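PDB 1V4V: UDP-N-Acetylglucosamine 2-Epimerase from Thermus thermophilus, which probably interconverts UDP-N-acetylglucosamine and UDP-N-acetylmannosamine, as a homodimer whose subunits each have two domains of the GT-B type. Local coordinates for residues Q82-L87 with A108-L113; L125-L130 with P135-R140; D216-L221 with F248-G253; G284-G289 with G312-A317. All coordinates share one frame; numbering follows the deposited sequence.

The four contacts divide between the two Rossmann-like domains. Contacts 1 and 2 lie in the domain built on the seven-stranded sheet, with centres 22 Å apart, and both touch the second subunit. Contacts 3 and 4 lie in the domain of the six-stranded sheet, also with centres 22 Å apart. Contacts 1 and 3 are the most distant pair, at 54 Å between centres. Contacts 2 and 4 come nearer across the two domains, with about 10 Å between nearest atoms. In GT-B folds the nucleotide-sugar site lies in the cleft between the domains. Glu287, on segment 284-289, hydrogen-bonds a glycerol that is probably an additive of crystallisation.

Contact 1 of 4, residues Q82-L87 with A108-L113; sequences QAARAL and AWAAFL
Leu87 sets CG anti to its own carbonyl carbon (chi1 -63°), and the extended second torsion (177°) carries CD1 out to Ala111. There CD1 meets Ala111 CB at 3.7 Å and lies almost as close to Ala111 CA. The other partners are alanines, whose methyls are placed by the backbone alone. Ala110 CB projects toward helix 72-89 and fits between Ala83 and Ala84. It is 3.8 Å from Ala83 CB and 4.0 Å from Ala84 CB. Its nearest neighbour is backbone, Ala84 N at 3.6 Å. Small residues let the helices come close: Ala84 CA and Ala110 CA are 4.6 Å apart. The segment axes approach to 8.3 Å and cross at -55°. No hydrogen bond links the segments, and every touching residue is buried. Pro73 of the second subunit packs on Ala84, so the second subunit reaches this contact. Leu80, one turn earlier on helix 72-89, also touches Ala110. The two helices come before and after strand 94-98 in the chain, and Val95 of that strand touches both Leu87 and Ala111. The crossing thus sits against the seven-stranded parallel sheet, with helix 136-146 meeting Ala108, Trp109 and Phe112.

Contact 2 of 4, residues L125-L130 with P135-R140; sequences LRSGNL and PEEANR
Glu137, in the first turn of helix 136-146, receives the backbone of Ser127 and Gly128 from the loop that leaves strand 118-121. This loop-to-helix junction belongs to the Rossmann-like domain of the seven-stranded sheet. Glu137 CG is anti to the backbone N (chi1 174°), and a bend at chi2 turns the carboxylate to the backbone N-H groups of the loop. Ser127 N donates to Glu137 OE1 at 3.1 Å, and more weakly to OE2. Gly128 N donates to Glu137 OE2 at 2.9 Å. Both donors come from above the carboxylate plane. Arg140 grips Glu137 OE1 side-on in a salt bridge, with NE and NH1 each at 2.9 Å. These bonds lie in the guanidinium plane. Leu125 O sits over one face of that guanidinium, 3.2 Å from Arg140 NE, without bonding to it. Ser127 OG accepts from Asn129 N in an ST turn and also hydrogen-bonds Glu132 O. Further along, Leu130 CD2 packs on Ala138 CB at 3.9 Å, and a water joins Leu130 O to Ala138 N. A glutamine in place of Glu137 would probably leave the Arg140 charge without its mate in the helix and weaken the hold on the loop. Arg126 and Arg140 run past each other in opposite directions, with guanidinium planes only 9° apart. Like charges lie close here, but Arg126 also pairs with Glu164 and Asp144, and Arg140 with Asp100. Glu137 therefore probably holds the loop, and together with Asp100 probably limits the turning of the Arg140 guanidinium.

Contact 3 of 4, residues D216-L221 with F248-G253; sequences DLAQAL and FPVLKG
Ala218 is the first residue of 216-221 to meet the other segment. Its CB points toward helix 241-251 and lies 3.8 Å from Val250 CG1. The same methyl is 4.3 Å from Leu251 CG. Leu251 CD2 passes on to the backbone and stops 3.7 Å from Ala218 O. Gln219 follows, with its CB directed away from the partner. Its chain turns back through a bend at chi2 (-74°), which lays the amide end across both methyls of Val250. Gln219 NE2 is 3.3 Å from Val250 CG2, a close approach, and Gln219 CD is 3.6 Å from Val250 CG1. Val250 CG1 is anti to its backbone N (chi1 176°), which aims it between Ala218 and Gln219. It also touches the backbone at Gln219 N. The contact joins two successive beta-alpha-beta crossovers of the Rossmann-like domain. Helix 214-227 links strand 200-203 to strand 232-236, and helix 241-251 links that strand to 257-260. Gln219 forms the exposed margin of the contact, whereas Ala218, Val250 and Leu251 are buried. One turn beyond Ala218, Leu221 rests on Phe257 of the outermost strand 257-260, a residue that Leu251 touches as well.

Contact 4 of 4, residues G284-G289 with G312-A317; sequences GLQEEG and GILKLA
Gln286 carries the helix side of this contact, and Leu314 and Ile313 carry the other. Gln286 CG is anti to the backbone N (chi1 170°), and the chain then bends at chi2 (-94°). This brings the amide end over Leu314 CD2, which is 3.4 Å from Gln286 CD and 3.5 Å from Gln286 CG. The two side chains cross at about a right angle. Ile313 meets the same amide at its nitrogen: CD1 lies 3.5 Å from Gln286 NE2. No direct hydrogen bond joins the segments. Instead, Gln286 NE2 donates to a water that also lies 2.9 Å from Gln286 O and 3.2 Å from Ile313 O. The amide thus packs against apolar groups and may link the segments through the water. With an alanine here, a gap would probably open beside Leu314 CD2 and the water would lose its amide donor. Ile313 follows Gly312, whose positive phi closes helix 306-311 in a Schellman motif. The chain then enters 314-316, an outermost strand of the six-stranded parallel sheet. Lys315 bonds through its backbone to Val296 and Val298 of strand 296-298. Gln286 also touches Val296, so Gln286 joins helix 283-291 to both neighbouring strands.

Contact 1 of 4, residues Q82-L87 with A108-L113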
loop_
_atom_site.group_PDB
_atom_site.type_symbol
_atom_site.label_atom_id
_atom_site.label_comp_id
_atom_site.label_asym_id
_atom_site.label_seq_id
_atom_site.Cartn_x
_atom_site.Cartn_y
_atom_site.Cartn_z
ATOM N N GLN A 82 15.905 -8.815 -4.755
ATOM C CA GLN A 82 16.324 -8.980 -6.135
ATOM C C GLN A 82 15.581 -8.040 -7.076
ATOM O O GLN A 82 16.102 -7.682 -8.124
ATOM C CB GLN A 82 16.153 -10.434 -6.581
ATOM C CG GLN A 82 14.728 -10.934 -6.629
ATOM C CD GLN A 82 14.650 -12.341 -7.186
ATOM O OE1 GLN A 82 15.256 -12.647 -8.218
ATOM N NE2 GLN A 82 13.903 -13.205 -6.511
ATOM N N ALA A 83 14.364 -7.640 -6.705
ATOM C CA ALA A 83 13.601 -6.712 -7.543
ATOM C C ALA A 83 14.234 -5.326 -7.447
ATOM O O ALA A 83 14.395 -4.634 -8.455
ATOM C CB ALA A 83 12.141 -6.650 -7.089
ATOM N N ALA A 84 14.588 -4.919 -6.231
ATOM C CA ALA A 84 15.212 -3.617 -6.017
ATOM C C ALA A 84 16.520 -3.526 -6.798
ATOM O O ALA A 84 16.805 -2.510 -7.432
ATOM C CB ALA A 84 15.489 -3.404 -4.531
ATOM N N ARG A 85 17.311 -4.593 -6.734
ATOM C CA ARG A 85 18.596 -4.634 -7.430
ATOM C C ARG A 85 18.413 -4.606 -8.941
ATOM O O ARG A 85 19.141 -3.906 -9.650
ATOM C CB ARG A 85 19.387 -5.883 -7.026
ATOM C CG ARG A 85 20.762 -5.973 -7.691
ATOM C CD ARG A 85 21.670 -7.008 -7.037
ATOM N NE ARG A 85 21.062 -8.332 -6.969
ATOM C CZ ARG A 85 20.395 -8.799 -5.915
ATOM N NH1 ARG A 85 20.251 -8.051 -4.830
ATOM N NH2 ARG A 85 19.871 -10.013 -5.947
ATOM N N ALA A 86 17.441 -5.368 -9.435
ATOM C CA ALA A 86 17.175 -5.417 -10.869
ATOM C C ALA A 86 16.747 -4.055 -11.409
ATOM O O ALA A 86 17.199 -3.637 -12.475
ATOM C CB ALA A 86 16.097 -6.471 -11.175
ATOM N N LEU A 87 15.881 -3.355 -10.681
ATOM C CA LEU A 87 15.411 -2.057 -11.145
ATOM C C LEU A 87 16.526 -1.017 -11.143
ATOM O O LEU A 87 16.579 -0.148 -12.014
ATOM C CB LEU A 87 14.240 -1.573 -10.282
ATOM C CG LEU A 87 13.000 -2.477 -10.356
ATOM C CD1 LEU A 87 11.931 -1.959 -9.404
ATOM C CD2 LEU A 87 12.471 -2.514 -11.798
ATOM N N ALA A 108 6.630 -3.012 -6.567
ATOM C CA ALA A 108 6.323 -1.599 -6.394
ATOM C C ALA A 108 7.025 -1.048 -5.149
ATOM O O ALA A 108 7.517 0.086 -5.151
ATOM C CB ALA A 108 4.817 -1.395 -6.270
ATOM N N TRP A 109 7.075 -1.848 -4.088
ATOM C CA TRP A 109 7.728 -1.392 -2.864
ATOM C C TRP A 109 9.243 -1.302 -3.086
ATOM O O TRP A 109 9.900 -0.384 -2.591
ATOM C CB TRP A 109 7.398 -2.338 -1.704
ATOM C CG TRP A 109 7.776 -1.803 -0.342
ATOM C CD1 TRP A 109 7.937 -0.493 0.014
ATOM C CD2 TRP A 109 8.008 -2.570 0.844
ATOM N NE1 TRP A 109 8.257 -0.398 1.348
ATOM C CE2 TRP A 109 8.307 -1.657 1.881
ATOM C CE3 TRP A 109 7.992 -3.940 1.133
ATOM C CZ2 TRP A 109 8.588 -2.073 3.187
ATOM C CZ3 TRP A 109 8.272 -4.352 2.433
ATOM C CH2 TRP A 109 8.565 -3.420 3.441
ATOM N N ALA A 110 9.788 -2.250 -3.845
ATOM C CA ALA A 110 11.215 -2.260 -4.149
ATOM C C ALA A 110 11.560 -0.985 -4.915
ATOM O O ALA A 110 12.557 -0.326 -4.625
ATOM C CB ALA A 110 11.563 -3.485 -4.984
ATOM N N ALA A 111 10.725 -0.638 -5.895
ATOM C CA ALA A 111 10.934 0.562 -6.691
ATOM C C ALA A 111 10.888 1.785 -5.789
ATOM O O ALA A 111 11.753 2.663 -5.862
ATOM C CB ALA A 111 9.861 0.669 -7.770
ATOM N N PHE A 112 9.873 1.847 -4.933
ATOM C CA PHE A 112 9.740 2.975 -4.022
ATOM C C PHE A 112 10.977 3.112 -3.124
ATOM O O PHE A 112 11.488 4.213 -2.926
ATOM C CB PHE A 112 8.499 2.815 -3.140
ATOM C CG PHE A 112 8.302 3.950 -2.180
ATOM C CD1 PHE A 112 7.760 5.156 -2.612
ATOM C CD2 PHE A 112 8.722 3.838 -0.859
ATOM C CE1 PHE A 112 7.642 6.238 -1.741
ATOM C CE2 PHE A 112 8.609 4.916 0.017
ATOM C CZ PHE A 112 8.067 6.116 -0.429
ATOM N N LEU A 113 11.451 1.994 -2.582
ATOM C CA LEU A 113 12.619 2.020 -1.701
ATOM C C LEU A 113 13.891 2.465 -2.422
ATOM O O LEU A 113 14.824 2.970 -1.795
ATOM C CB LEU A 113 12.832 0.645 -1.057
ATOM C CG LEU A 113 11.758 0.236 -0.035
ATOM C CD1 LEU A 113 12.050 -1.159 0.477
ATOM C CD2 LEU A 113 11.726 1.236 1.121
#

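Contact 2 of 4, residues L125-L130 with P135-R140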
loop_
_atom_site.group_PDB
_atom_site.type_symbol
_atom_site.label_atom_id
_atom_site.label_comp_id
_atom_site.label_asym_id
_atom_site.label_seq_id
_atom_site.Cartn_x
_atom_site.Cartn_y
_atom_site.Cartn_z
ATOM N N LEU A 125 -9.851 -0.808 -8.820
ATOM C CA LEU A 125 -10.908 -1.776 -8.544
ATOM C C LEU A 125 -10.812 -2.216 -7.086
ATOM O O LEU A 125 -9.732 -2.546 -6.601
ATOM C CB LEU A 125 -10.786 -2.974 -9.486
ATOM C CG LEU A 125 -10.810 -2.598 -10.974
ATOM C CD1 LEU A 125 -10.810 -3.864 -11.826
ATOM C CD2 LEU A 125 -12.041 -1.754 -11.277
ATOM N N ARG A 126 -11.946 -2.212 -6.388
ATOM C CA ARG A 126 -11.971 -2.585 -4.977
ATOM C C ARG A 126 -13.140 -3.488 -4.596
ATOM O O ARG A 126 -14.201 -3.462 -5.227
ATOM C CB ARG A 126 -12.034 -1.325 -4.111
ATOM C CG ARG A 126 -10.832 -0.403 -4.231
ATOM C CD ARG A 126 -9.619 -0.964 -3.500
ATOM N NE ARG A 126 -8.492 -0.032 -3.522
ATOM C CZ ARG A 126 -7.593 0.045 -4.497
ATOM N NH1 ARG A 126 -7.675 -0.759 -5.548
ATOM N NH2 ARG A 126 -6.604 0.928 -4.417
ATOM N N SER A 127 -12.934 -4.281 -3.548
ATOM C CA SER A 127 -13.964 -5.175 -3.037
ATOM C C SER A 127 -14.490 -4.556 -1.751
ATOM O O SER A 127 -15.610 -4.835 -1.324
ATOM C CB SER A 127 -13.378 -6.549 -2.720
ATOM O OG SER A 127 -12.550 -6.491 -1.569
ATOM N N GLY A 128 -13.663 -3.713 -1.139
ATOM C CA GLY A 128 -14.040 -3.066 0.104
ATOM C C GLY A 128 -13.899 -4.011 1.283
ATOM O O GLY A 128 -14.356 -3.711 2.388
ATOM N N ASN A 129 -13.256 -5.151 1.056
ATOM C CA ASN A 129 -13.074 -6.139 2.118
ATOM C C ASN A 129 -11.665 -6.731 2.105
ATOM O O ASN A 129 -11.302 -7.445 1.173
ATOM C CB ASN A 129 -14.092 -7.270 1.952
ATOM C CG ASN A 129 -14.147 -8.194 3.155
ATOM O OD1 ASN A 129 -13.147 -8.405 3.840
ATOM N ND2 ASN A 129 -15.321 -8.766 3.405
ATOM N N LEU A 130 -10.883 -6.452 3.146
ATOM C CA LEU A 130 -9.517 -6.975 3.237
ATOM C C LEU A 130 -9.455 -8.495 3.369
ATOM O O LEU A 130 -8.391 -9.089 3.197
ATOM C CB LEU A 130 -8.776 -6.346 4.421
ATOM C CG LEU A 130 -8.346 -4.886 4.280
ATOM C CD1 LEU A 130 -7.763 -4.408 5.595
ATOM C CD2 LEU A 130 -7.326 -4.746 3.165
ATOM N N PRO A 135 -4.930 -12.237 -0.537
ATOM C CA PRO A 135 -4.508 -10.919 -0.048
ATOM C C PRO A 135 -4.587 -9.821 -1.115
ATOM O O PRO A 135 -4.042 -8.733 -0.929
ATOM C CB PRO A 135 -3.074 -11.177 0.380
ATOM C CG PRO A 135 -2.592 -12.066 -0.734
ATOM C CD PRO A 135 -3.755 -13.043 -0.927
ATOM N N GLU A 136 -5.275 -10.102 -2.217
ATOM C CA GLU A 136 -5.382 -9.156 -3.330
ATOM C C GLU A 136 -5.899 -7.755 -3.032
ATOM O O GLU A 136 -5.353 -6.779 -3.546
ATOM C CB GLU A 136 -6.214 -9.768 -4.465
ATOM C CG GLU A 136 -5.520 -10.903 -5.208
ATOM C CD GLU A 136 -5.683 -12.256 -4.536
ATOM O OE1 GLU A 136 -5.147 -13.246 -5.076
ATOM O OE2 GLU A 136 -6.346 -12.337 -3.480
ATOM N N GLU A 137 -6.958 -7.643 -2.235
ATOM C CA GLU A 137 -7.489 -6.322 -1.904
ATOM C C GLU A 137 -6.406 -5.528 -1.170
ATOM O O GLU A 137 -6.183 -4.347 -1.451
ATOM C CB GLU A 137 -8.736 -6.440 -1.017
ATOM C CG GLU A 137 -9.259 -5.093 -0.503
ATOM C CD GLU A 137 -10.069 -4.314 -1.529
ATOM O OE1 GLU A 137 -9.946 -4.579 -2.746
ATOM O OE2 GLU A 137 -10.829 -3.412 -1.107
ATOM N N ALA A 138 -5.731 -6.180 -0.226
ATOM C CA ALA A 138 -4.667 -5.512 0.516
ATOM C C ALA A 138 -3.529 -5.182 -0.441
ATOM O O ALA A 138 -2.992 -4.077 -0.420
ATOM C CB ALA A 138 -4.154 -6.408 1.645
ATOM N N ASN A 139 -3.164 -6.135 -1.292
ATOM C CA ASN A 139 -2.072 -5.897 -2.233
ATOM C C ASN A 139 -2.268 -4.638 -3.067
ATOM O O ASN A 139 -1.345 -3.816 -3.195
ATOM C CB ASN A 139 -1.889 -7.082 -3.193
ATOM C CG ASN A 139 -1.328 -8.318 -2.515
ATOM O OD1 ASN A 139 -0.733 -8.243 -1.440
ATOM N ND2 ASN A 139 -1.500 -9.471 -3.160
ATOM N N ARG A 140 -3.459 -4.472 -3.638
ATOM C CA ARG A 140 -3.690 -3.305 -4.476
ATOM C C ARG A 140 -3.753 -2.004 -3.700
ATOM O O ARG A 140 -3.282 -0.978 -4.181
ATOM C CB ARG A 140 -4.938 -3.497 -5.354
ATOM C CG ARG A 140 -6.180 -3.984 -4.651
ATOM C CD ARG A 140 -7.115 -4.614 -5.682
ATOM N NE ARG A 140 -8.377 -5.048 -5.101
ATOM C CZ ARG A 140 -9.228 -5.875 -5.700
ATOM N NH1 ARG A 140 -10.359 -6.215 -5.097
ATOM N NH2 ARG A 140 -8.943 -6.373 -6.899
HETATM O O HOH W 1 -6.862 -8.708 0.976
#

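Contact 3 of 4, residues D216-L221 with F248-G253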
loop_
_atom_site.group_PDB
_atom_site.type_symbol
_atom_site.label_atom_id
_atom_site.label_comp_id
_atom_site.label_asym_id
_atom_site.label_seq_id
_atom_site.Cartn_x
_atom_site.Cartn_y
_atom_site.Cartn_z
ATOM N N ASP A 216 -29.159 -29.172 -28.207
ATOM C CA ASP A 216 -30.308 -28.388 -28.668
ATOM C C ASP A 216 -29.837 -27.092 -29.341
ATOM O O ASP A 216 -30.362 -26.700 -30.383
ATOM C CB ASP A 216 -31.247 -28.035 -27.495
ATOM C CG ASP A 216 -32.075 -29.217 -27.014
ATOM O OD1 ASP A 216 -32.056 -30.283 -27.665
ATOM O OD2 ASP A 216 -32.759 -29.077 -25.977
ATOM N N LEU A 217 -28.852 -26.426 -28.743
ATOM C CA LEU A 217 -28.341 -25.179 -29.312
ATOM C C LEU A 217 -27.600 -25.442 -30.624
ATOM O O LEU A 217 -27.674 -24.646 -31.557
ATOM C CB LEU A 217 -27.422 -24.470 -28.312
ATOM C CG LEU A 217 -28.129 -23.930 -27.064
ATOM C CD1 LEU A 217 -27.114 -23.413 -26.064
ATOM C CD2 LEU A 217 -29.100 -22.823 -27.471
ATOM N N ALA A 218 -26.887 -26.563 -30.698
ATOM C CA ALA A 218 -26.174 -26.899 -31.925
ATOM C C ALA A 218 -27.172 -27.093 -33.059
ATOM O O ALA A 218 -26.929 -26.663 -34.187
ATOM C CB ALA A 218 -25.343 -28.170 -31.728
ATOM N N GLN A 219 -28.297 -27.741 -32.764
ATOM C CA GLN A 219 -29.321 -27.969 -33.781
ATOM C C GLN A 219 -29.859 -26.635 -34.285
ATOM O O GLN A 219 -30.139 -26.480 -35.471
ATOM C CB GLN A 219 -30.481 -28.801 -33.221
ATOM C CG GLN A 219 -30.137 -30.248 -32.888
ATOM C CD GLN A 219 -29.976 -31.126 -34.122
ATOM O OE1 GLN A 219 -30.227 -30.695 -35.253
ATOM N NE2 GLN A 219 -29.561 -32.373 -33.904
ATOM N N ALA A 220 -30.008 -25.674 -33.379
ATOM C CA ALA A 220 -30.509 -24.362 -33.764
ATOM C C ALA A 220 -29.492 -23.698 -34.693
ATOM O O ALA A 220 -29.858 -23.075 -35.693
ATOM C CB ALA A 220 -30.737 -23.490 -32.520
ATOM N N LEU A 221 -28.212 -23.838 -34.366
ATOM C CA LEU A 221 -27.165 -23.239 -35.189
ATOM C C LEU A 221 -27.090 -23.945 -36.546
ATOM O O LEU A 221 -26.747 -23.332 -37.557
ATOM C CB LEU A 221 -25.816 -23.306 -34.467
ATOM C CG LEU A 221 -25.729 -22.462 -33.188
ATOM C CD1 LEU A 221 -24.339 -22.572 -32.599
ATOM C CD2 LEU A 221 -26.059 -21.007 -33.495
ATOM N N PHE A 248 -20.488 -32.417 -31.962
ATOM C CA PHE A 248 -20.006 -33.139 -33.140
ATOM C C PHE A 248 -21.084 -33.879 -33.935
ATOM O O PHE A 248 -21.181 -33.719 -35.151
ATOM C CB PHE A 248 -18.889 -34.109 -32.732
ATOM C CG PHE A 248 -17.515 -33.503 -32.774
ATOM C CD1 PHE A 248 -17.302 -32.188 -32.380
ATOM C CD2 PHE A 248 -16.426 -34.255 -33.201
ATOM C CE1 PHE A 248 -16.027 -31.628 -32.412
ATOM C CE2 PHE A 248 -15.145 -33.704 -33.237
ATOM C CZ PHE A 248 -14.945 -32.390 -32.841
ATOM N N PRO A 249 -21.914 -34.698 -33.268
ATOM C CA PRO A 249 -22.951 -35.418 -34.016
ATOM C C PRO A 249 -23.937 -34.523 -34.770
ATOM O O PRO A 249 -24.535 -34.938 -35.768
ATOM C CB PRO A 249 -23.627 -36.267 -32.936
ATOM C CG PRO A 249 -23.415 -35.469 -31.690
ATOM C CD PRO A 249 -21.983 -35.023 -31.834
ATOM N N VAL A 250 -24.097 -33.291 -34.300
ATOM C CA VAL A 250 -25.016 -32.361 -34.937
ATOM C C VAL A 250 -24.370 -31.523 -36.038
ATOM O O VAL A 250 -24.932 -31.377 -37.123
ATOM C CB VAL A 250 -25.626 -31.381 -33.904
ATOM C CG1 VAL A 250 -26.506 -30.363 -34.613
ATOM C CG2 VAL A 250 -26.426 -32.149 -32.852
ATOM N N LEU A 251 -23.186 -30.987 -35.762
ATOM C CA LEU A 251 -22.522 -30.109 -36.716
ATOM C C LEU A 251 -21.519 -30.727 -37.683
ATOM O O LEU A 251 -21.149 -30.086 -38.661
ATOM C CB LEU A 251 -21.877 -28.939 -35.967
ATOM C CG LEU A 251 -22.886 -28.070 -35.195
ATOM C CD1 LEU A 251 -22.144 -26.972 -34.428
ATOM C CD2 LEU A 251 -23.895 -27.460 -36.157
ATOM N N LYS A 252 -21.063 -31.948 -37.413
ATOM C CA LYS A 252 -20.140 -32.608 -38.338
ATOM C C LYS A 252 -20.962 -32.957 -39.566
ATOM O O LYS A 252 -22.065 -33.488 -39.448
ATOM C CB LYS A 252 -19.577 -33.903 -37.744
ATOM C CG LYS A 252 -18.429 -33.711 -36.781
ATOM C CD LYS A 252 -17.178 -33.225 -37.482
ATOM C CE LYS A 252 -16.040 -33.061 -36.486
ATOM N NZ LYS A 252 -14.780 -32.584 -37.115
ATOM N N GLY A 253 -20.437 -32.663 -40.744
ATOM C CA GLY A 253 -21.176 -32.979 -41.945
ATOM C C GLY A 253 -22.034 -31.828 -42.432
ATOM O O GLY A 253 -22.652 -31.929 -43.491
#

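Contact 4 of 4, residues G284-G289 with G312-A317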
loop_
_atom_site.group_PDB
_atom_site.type_symbol
_atom_site.label_atom_id
_atom_site.label_comp_id
_atom_site.label_asym_id
_atom_site.label_seq_id
_atom_site.Cartn_x
_atom_site.Cartn_y
_atom_site.Cartn_z
ATOM N N GLY A 284 -16.132 -13.251 -21.650
ATOM C CA GLY A 284 -14.820 -12.827 -22.108
ATOM C C GLY A 284 -14.761 -12.628 -23.613
ATOM O O GLY A 284 -14.234 -11.626 -24.103
ATOM N N LEU A 285 -15.305 -13.583 -24.356
ATOM C CA LEU A 285 -15.298 -13.480 -25.808
ATOM C C LEU A 285 -16.217 -12.365 -26.290
ATOM O O LEU A 285 -15.944 -11.716 -27.298
ATOM C CB LEU A 285 -15.693 -14.818 -26.432
ATOM C CG LEU A 285 -14.557 -15.841 -26.362
ATOM C CD1 LEU A 285 -15.009 -17.162 -26.929
ATOM C CD2 LEU A 285 -13.360 -15.321 -27.146
ATOM N N GLN A 286 -17.304 -12.132 -25.566
ATOM C CA GLN A 286 -18.224 -11.071 -25.945
ATOM C C GLN A 286 -17.477 -9.745 -25.871
ATOM O O GLN A 286 -17.613 -8.891 -26.743
ATOM C CB GLN A 286 -19.438 -11.070 -25.008
ATOM C CG GLN A 286 -20.357 -9.866 -25.162
ATOM C CD GLN A 286 -20.019 -8.756 -24.188
ATOM O OE1 GLN A 286 -19.984 -8.974 -22.975
ATOM N NE2 GLN A 286 -19.773 -7.557 -24.707
ATOM N N GLU A 287 -16.667 -9.579 -24.832
ATOM C CA GLU A 287 -15.906 -8.351 -24.685
ATOM C C GLU A 287 -14.836 -8.231 -25.759
ATOM O O GLU A 287 -14.519 -7.130 -26.203
ATOM C CB GLU A 287 -15.282 -8.274 -23.291
ATOM C CG GLU A 287 -16.319 -8.031 -22.210
ATOM C CD GLU A 287 -15.702 -7.708 -20.867
ATOM O OE1 GLU A 287 -14.811 -6.831 -20.818
ATOM O OE2 GLU A 287 -16.118 -8.323 -19.864
ATOM N N GLU A 288 -14.275 -9.360 -26.174
ATOM C CA GLU A 288 -13.264 -9.330 -27.224
ATOM C C GLU A 288 -13.909 -8.895 -28.536
ATOM O O GLU A 288 -13.337 -8.115 -29.292
ATOM C CB GLU A 288 -12.624 -10.704 -27.399
ATOM C CG GLU A 288 -11.582 -11.040 -26.352
ATOM C CD GLU A 288 -10.772 -12.258 -26.735
ATOM O OE1 GLU A 288 -10.248 -12.278 -27.869
ATOM O OE2 GLU A 288 -10.657 -13.188 -25.908
ATOM N N GLY A 289 -15.104 -9.405 -28.807
ATOM C CA GLY A 289 -15.783 -9.020 -30.031
ATOM C C GLY A 289 -15.987 -7.518 -30.048
ATOM O O GLY A 289 -15.745 -6.856 -31.057
ATOM N N GLY A 312 -25.221 -1.411 -26.368
ATOM C CA GLY A 312 -25.712 -1.878 -27.656
ATOM C C GLY A 312 -24.662 -2.599 -28.483
ATOM O O GLY A 312 -24.714 -2.590 -29.714
ATOM N N ILE A 313 -23.709 -3.234 -27.809
ATOM C CA ILE A 313 -22.640 -3.952 -28.490
ATOM C C ILE A 313 -22.957 -5.440 -28.609
ATOM O O ILE A 313 -22.264 -6.186 -29.304
ATOM C CB ILE A 313 -21.298 -3.780 -27.741
ATOM C CG1 ILE A 313 -21.449 -4.227 -26.285
ATOM C CG2 ILE A 313 -20.853 -2.322 -27.793
ATOM C CD1 ILE A 313 -20.164 -4.132 -25.474
ATOM N N LEU A 314 -24.012 -5.873 -27.928
ATOM C CA LEU A 314 -24.406 -7.275 -27.969
ATOM C C LEU A 314 -25.918 -7.401 -27.944
ATOM O O LEU A 314 -26.626 -6.476 -27.547
ATOM C CB LEU A 314 -23.810 -8.031 -26.771
ATOM C CG LEU A 314 -24.317 -7.668 -25.369
ATOM C CD1 LEU A 314 -25.663 -8.337 -25.112
ATOM C CD2 LEU A 314 -23.310 -8.133 -24.328
ATOM N N LYS A 315 -26.404 -8.560 -28.368
ATOM C CA LYS A 315 -27.831 -8.837 -28.381
ATOM C C LYS A 315 -28.027 -10.187 -27.706
ATOM O O LYS A 315 -27.260 -11.120 -27.944
ATOM C CB LYS A 315 -28.343 -8.887 -29.825
ATOM C CG LYS A 315 -29.857 -8.941 -29.957
ATOM C CD LYS A 315 -30.286 -8.865 -31.419
ATOM C CE LYS A 315 -31.769 -8.539 -31.543
ATOM N NZ LYS A 315 -32.625 -9.528 -30.834
ATOM N N LEU A 316 -29.035 -10.293 -26.848
ATOM C CA LEU A 316 -29.304 -11.560 -26.176
ATOM C C LEU A 316 -30.201 -12.408 -27.060
ATOM O O LEU A 316 -31.159 -11.905 -27.652
ATOM C CB LEU A 316 -29.987 -11.325 -24.830
ATOM C CG LEU A 316 -29.128 -10.793 -23.681
ATOM C CD1 LEU A 316 -30.020 -10.496 -22.483
ATOM C CD2 LEU A 316 -28.067 -11.824 -23.301
ATOM N N ALA A 317 -29.889 -13.695 -27.157
ATOM C CA ALA A 317 -30.684 -14.588 -27.979
ATOM C C ALA A 317 -31.429 -15.607 -27.127
ATOM O O ALA A 317 -32.288 -16.329 -27.632
ATOM C CB ALA A 317 -29.790 -15.309 -28.984
HETATM O O HOH W 2 -19.953 -7.339 -27.341
#